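Local coordinates for putative regulatory protein (Streptomyces coelicolor A3, PDB 2PZ9) that probably binds DNA as a dimeric transcriptional regulator of the TetR family, with an all-helical fold and a helix-turn-helix motif near the start of the chain, at residues R45-A49 / R125-A129; Y103-F108 / I172-A176. One frame throughout, in Å; residues are numbered along the deposited sequence.

Contact 1: residues R45-A49 / R125-A129; sequences RHGIA and RLELA
Glu127 reaches across to two successive backbone N-H groups, those of Ile48 and Ala49, and grips one with each carboxylate oxygen. The bond from Ala49 N to Glu127 OE1 is nearly straight (170°) at 3.2 Å and uses the syn lone pair. Ile48 N meets Glu127 OE2 at 2.8 Å from above the carboxylate plane, in a more bent bond of 139°. Neither nitrogen bonds to the preceding turn of its own helix, which kinks here, so the carboxylate supplies the acceptors the backbone lacks. Gly47 precedes them with a positive phi, a conformation that favours glycine, and its CA lies 3.3 Å from Glu127 OE2. Glu127 makes the reach with CG anti to its carbonyl carbon (chi1 -62°) and an extended chain beyond. Replacing Glu127 by an alanine removes both acceptors and is likely to leave the two N-H groups at the kink without their mates.

The apolar share is small. The Ile48 and Glu127 side chains run antiparallel past one another, with Ile48 CD1 4.0 Å from Glu127 CB. That same CD1 of Ile48 touches Leu128 CD1 at 4.1 Å, the two side chains crossing at about a right angle.

Ile48 and Leu128 both also rest on Tyr78 of helix 74-92, so the contact joins helix 32-50 of the DNA-binding region to the end of helix 115-127 beside the long connecting helix.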
loop_
_atom_site.group_PDB
_atom_site.type_symbol
_atom_site.label_atom_id
_atom_site.label_comp_id
_atom_site.label_asym_id
_atom_site.label_seq_id
_atom_site.Cartn_x
_atom_site.Cartn_y
_atom_site.Cartn_z
ATOM N N ARG A 45 12.227 0.387 10.722
ATOM C CA ARG A 45 11.635 0.082 12.022
ATOM C C ARG A 45 10.733 1.175 12.563
ATOM O O ARG A 45 9.578 0.942 12.870
ATOM C CB ARG A 45 12.744 -0.143 13.041
ATOM C CG ARG A 45 12.825 -1.533 13.595
ATOM C CD ARG A 45 14.128 -1.715 14.361
ATOM N NE ARG A 45 14.583 -3.104 14.298
ATOM C CZ ARG A 45 15.174 -3.662 13.238
ATOM N NH1 ARG A 45 15.393 -2.960 12.122
ATOM N NH2 ARG A 45 15.538 -4.939 13.285
ATOM N N HIS A 46 11.274 2.371 12.697
ATOM C CA HIS A 46 10.651 3.352 13.566
ATOM C C HIS A 46 10.134 4.562 12.812
ATOM O O HIS A 46 9.423 5.399 13.376
ATOM C CB HIS A 46 11.649 3.780 14.633
ATOM C CG HIS A 46 12.111 2.661 15.518
ATOM N ND1 HIS A 46 13.386 2.135 15.453
ATOM C CD2 HIS A 46 11.474 1.975 16.497
ATOM C CE1 HIS A 46 13.513 1.173 16.350
ATOM N NE2 HIS A 46 12.367 1.055 16.993
ATOM N N GLY A 47 10.473 4.633 11.526
ATOM C CA GLY A 47 10.206 5.818 10.715
ATOM C C GLY A 47 11.165 6.918 11.075
ATOM O O GLY A 47 12.172 6.672 11.739
ATOM N N ILE A 48 10.846 8.136 10.645
ATOM C CA ILE A 48 11.687 9.324 10.900
ATOM C C ILE A 48 11.584 9.866 12.336
ATOM O O ILE A 48 12.566 9.839 13.074
ATOM C CB ILE A 48 11.363 10.475 9.925
ATOM C CG1 ILE A 48 11.410 9.992 8.476
ATOM C CG2 ILE A 48 12.284 11.691 10.195
ATOM C CD1 ILE A 48 10.496 10.771 7.577
ATOM N N ALA A 49 10.407 10.369 12.720
ATOM C CA ALA A 49 10.187 10.828 14.092
ATOM C C ALA A 49 10.614 9.752 15.091
ATOM O O ALA A 49 11.261 10.052 16.081
ATOM C CB ALA A 49 8.731 11.225 14.308
ATOM N N ARG A 125 5.808 8.360 3.041
ATOM C CA ARG A 125 4.570 8.863 2.436
ATOM C C ARG A 125 3.687 9.505 3.494
ATOM O O ARG A 125 3.231 10.637 3.333
ATOM C CB ARG A 125 3.816 7.761 1.709
ATOM C CG ARG A 125 4.714 6.960 0.808
ATOM C CD ARG A 125 3.951 6.253 -0.246
ATOM N NE ARG A 125 4.706 5.088 -0.697
ATOM C CZ ARG A 125 4.449 4.391 -1.802
ATOM N NH1 ARG A 125 3.452 4.739 -2.610
ATOM N NH2 ARG A 125 5.211 3.346 -2.106
ATOM N N LEU A 126 3.515 8.784 4.599
ATOM C CA LEU A 126 2.746 9.233 5.753
ATOM C C LEU A 126 3.372 10.364 6.563
ATOM O O LEU A 126 2.676 11.283 6.988
ATOM C CB LEU A 126 2.487 8.058 6.692
ATOM C CG LEU A 126 1.611 6.914 6.173
ATOM C CD1 LEU A 126 1.889 5.688 7.012
ATOM C CD2 LEU A 126 0.114 7.248 6.177
ATOM N N GLU A 127 4.672 10.290 6.809
ATOM C CA GLU A 127 5.308 11.294 7.659
ATOM C C GLU A 127 5.517 12.662 6.949
ATOM O O GLU A 127 5.381 13.701 7.581
ATOM C CB GLU A 127 6.600 10.766 8.290
ATOM C CG GLU A 127 6.411 9.584 9.196
ATOM C CD GLU A 127 7.494 9.463 10.248
ATOM O OE1 GLU A 127 7.791 10.490 10.892
ATOM O OE2 GLU A 127 8.041 8.353 10.455
ATOM N N LEU A 128 5.810 12.663 5.650
ATOM C CA LEU A 128 6.034 13.912 4.910
ATOM C C LEU A 128 4.793 14.354 4.115
ATOM O O LEU A 128 4.165 15.368 4.469
ATOM C CB LEU A 128 7.275 13.790 4.022
ATOM C CG LEU A 128 8.471 13.231 4.816
ATOM C CD1 LEU A 128 9.379 12.383 3.924
ATOM C CD2 LEU A 128 9.268 14.314 5.598
ATOM N N ALA A 129 4.440 13.594 3.069
ATOM C CA ALA A 129 3.255 13.874 2.215
ATOM C C ALA A 129 2.933 15.366 1.914
ATOM O O ALA A 129 3.770 16.135 1.409
#

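Contact 2: residues Y103-F108 / I172-A176; sequences YAGILF and INQIA
Phe108 and Ala176 bring the backbones of segments 103-108 and 172-176 to their nearest, CA to CA 5.2 Å, while the axes of the segments approach to 9.0 Å and their N-to-C directions differ by 46°. The methyl of Ala176 points toward the other helix. Its CB meets Leu107 CB at 3.7 Å and lies 4.0 Å from Ala104 O, a carbonyl already engaged by Phe108 N within its own helix. Phe108 flanks this spot, presenting the edge of its ring at CD1 to Ala176 O, 4.0 Å away and near the ring plane.

One turn earlier on each helix the large side chains take over. Ile172 extends its CG2 branch to Tyr103 CD1 at 3.8 Å, approaching the ring obliquely, and the same methyl touches Ala104 CB at 4.1 Å. With CG anti to its backbone N (chi1 175°), Tyr103 sends its ring outward from its helix, where Leu107 CD1 packs over one face near the rim. The phenol end comes near Asn173, whose amide plane is turned 70° from the ring. Tyr103 OH and Asn173 ND2 lie 3.9 Å apart without bonding: the hydroxyl is hydrogen-bonded to Lys146, and the amide nitrogen to Leu169 O on its own helix.

Helix 198-212 packs against the same region, through Val209 on Ala104 and Leu205 on Phe108. With no hydrogen bond between the two segments, the pair is joined by van der Waals contact inside the C-terminal domain, which in TetR-family regulators commonly binds the effector. The small Ala104 and Ala176 permit the close backbone approach, and the polar ends of Tyr103 and Asn173 find their partners outside the two segments.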
loop_
_atom_site.group_PDB
_atom_site.type_symbol
_atom_site.label_atom_id
_atom_site.label_comp_id
_atom_site.label_asym_id
_atom_site.label_seq_id
_atom_site.Cartn_x
_atom_site.Cartn_y
_atom_site.Cartn_z
ATOM N N TYR A 103 7.776 -7.373 -15.987
ATOM C CA TYR A 103 8.055 -6.158 -15.231
ATOM C C TYR A 103 7.572 -6.300 -13.782
ATOM O O TYR A 103 8.272 -5.924 -12.830
ATOM C CB TYR A 103 7.395 -4.948 -15.919
ATOM C CG TYR A 103 7.510 -3.646 -15.162
ATOM C CD1 TYR A 103 6.376 -2.861 -14.905
ATOM C CD2 TYR A 103 8.751 -3.190 -14.685
ATOM C CE1 TYR A 103 6.465 -1.637 -14.190
ATOM C CE2 TYR A 103 8.858 -1.964 -13.974
ATOM C CZ TYR A 103 7.714 -1.202 -13.734
ATOM O OH TYR A 103 7.817 -0.027 -13.026
ATOM N N ALA A 104 6.373 -6.852 -13.622
ATOM C CA ALA A 104 5.758 -6.985 -12.309
ATOM C C ALA A 104 6.549 -7.960 -11.466
ATOM O O ALA A 104 6.710 -7.729 -10.275
ATOM C CB ALA A 104 4.318 -7.432 -12.436
ATOM N N GLY A 105 7.039 -9.038 -12.084
ATOM C CA GLY A 105 7.849 -10.023 -11.391
ATOM C C GLY A 105 9.099 -9.343 -10.892
ATOM O O GLY A 105 9.532 -9.570 -9.768
ATOM N N ILE A 106 9.659 -8.475 -11.724
ATOM C CA ILE A 106 10.841 -7.700 -11.364
ATOM C C ILE A 106 10.612 -6.914 -10.044
ATOM O O ILE A 106 11.371 -7.082 -9.079
ATOM C CB ILE A 106 11.375 -6.875 -12.607
ATOM C CG1 ILE A 106 12.578 -7.579 -13.231
ATOM C CG2 ILE A 106 11.778 -5.455 -12.286
ATOM C CD1 ILE A 106 12.239 -8.609 -14.344
ATOM N N LEU A 107 9.536 -6.122 -9.979
ATOM C CA LEU A 107 9.186 -5.376 -8.750
ATOM C C LEU A 107 8.879 -6.311 -7.593
ATOM O O LEU A 107 9.215 -6.026 -6.441
ATOM C CB LEU A 107 7.996 -4.442 -8.982
ATOM C CG LEU A 107 8.208 -3.365 -10.044
ATOM C CD1 LEU A 107 6.916 -2.786 -10.637
ATOM C CD2 LEU A 107 9.069 -2.257 -9.432
ATOM N N PHE A 108 8.235 -7.430 -7.898
ATOM C CA PHE A 108 7.891 -8.348 -6.855
ATOM C C PHE A 108 9.163 -8.823 -6.177
ATOM O O PHE A 108 9.269 -8.818 -4.944
ATOM C CB PHE A 108 7.140 -9.532 -7.410
ATOM C CG PHE A 108 6.854 -10.580 -6.383
ATOM C CD1 PHE A 108 5.758 -10.454 -5.526
ATOM C CD2 PHE A 108 7.697 -11.689 -6.239
ATOM C CE1 PHE A 108 5.511 -11.431 -4.551
ATOM C CE2 PHE A 108 7.454 -12.661 -5.276
ATOM C CZ PHE A 108 6.369 -12.546 -4.440
ATOM N N ILE A 172 0.041 -1.581 -12.200
ATOM C CA ILE A 172 1.070 -2.596 -12.171
ATOM C C ILE A 172 2.015 -2.466 -10.936
ATOM O O ILE A 172 2.321 -3.461 -10.260
ATOM C CB ILE A 172 1.807 -2.645 -13.510
ATOM C CG1 ILE A 172 0.808 -3.029 -14.608
ATOM C CG2 ILE A 172 2.959 -3.657 -13.440
ATOM C CD1 ILE A 172 1.358 -2.937 -16.003
ATOM N N ASN A 173 2.456 -1.248 -10.648
ATOM C CA ASN A 173 3.091 -0.953 -9.389
ATOM C C ASN A 173 2.345 -1.408 -8.126
ATOM O O ASN A 173 2.966 -1.936 -7.198
ATOM C CB ASN A 173 3.328 0.526 -9.316
ATOM C CG ASN A 173 4.561 0.915 -10.019
ATOM O OD1 ASN A 173 5.603 1.056 -9.380
ATOM N ND2 ASN A 173 4.496 1.038 -11.343
ATOM N N GLN A 174 1.033 -1.180 -8.085
ATOM C CA GLN A 174 0.216 -1.615 -6.951
ATOM C C GLN A 174 0.278 -3.106 -6.779
ATOM O O GLN A 174 0.778 -3.569 -5.772
ATOM C CB GLN A 174 -1.244 -1.231 -7.112
ATOM C CG GLN A 174 -1.611 -0.054 -6.341
ATOM C CD GLN A 174 -1.431 -0.195 -4.839
ATOM O OE1 GLN A 174 -2.100 -0.988 -4.191
ATOM N NE2 GLN A 174 -0.562 0.628 -4.277
ATOM N N ILE A 175 -0.234 -3.831 -7.783
ATOM C CA ILE A 175 -0.367 -5.297 -7.776
ATOM C C ILE A 175 0.915 -5.978 -7.300
ATOM O O ILE A 175 0.863 -6.961 -6.561
ATOM C CB ILE A 175 -0.710 -5.857 -9.191
ATOM C CG1 ILE A 175 -1.568 -4.874 -9.972
ATOM C CG2 ILE A 175 -1.489 -7.158 -9.122
ATOM C CD1 ILE A 175 -1.685 -5.240 -11.483
ATOM N N ALA A 176 2.044 -5.418 -7.736
ATOM C CA ALA A 176 3.382 -5.905 -7.435
ATOM C C ALA A 176 3.734 -5.820 -5.963
ATOM O O ALA A 176 4.496 -6.646 -5.467
ATOM C CB ALA A 176 4.394 -5.133 -8.241
#

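Contact 2 is a buried helix pairing about 9 Å from the centre of the chain; contact 1 is partly buried and lies farther out, about 15 Å from that centre. They lie about 23 Å apart, centre to centre, and share no helix, but helices 100-113 and 115-127 follow one another in the chain. The C-terminal region supplies one side of contact 1 and both sides of contact 2. Chemistry follows position. At the junction with the DNA-binding region, a carboxylate bonded to backbone N-H groups does most of the joining; inside the C-terminal domain, methyls and rings do. Both border the second subunit: Arg125, beside contact 1, salt-bridges its Glu184, and Asn173 packs on its Gln182.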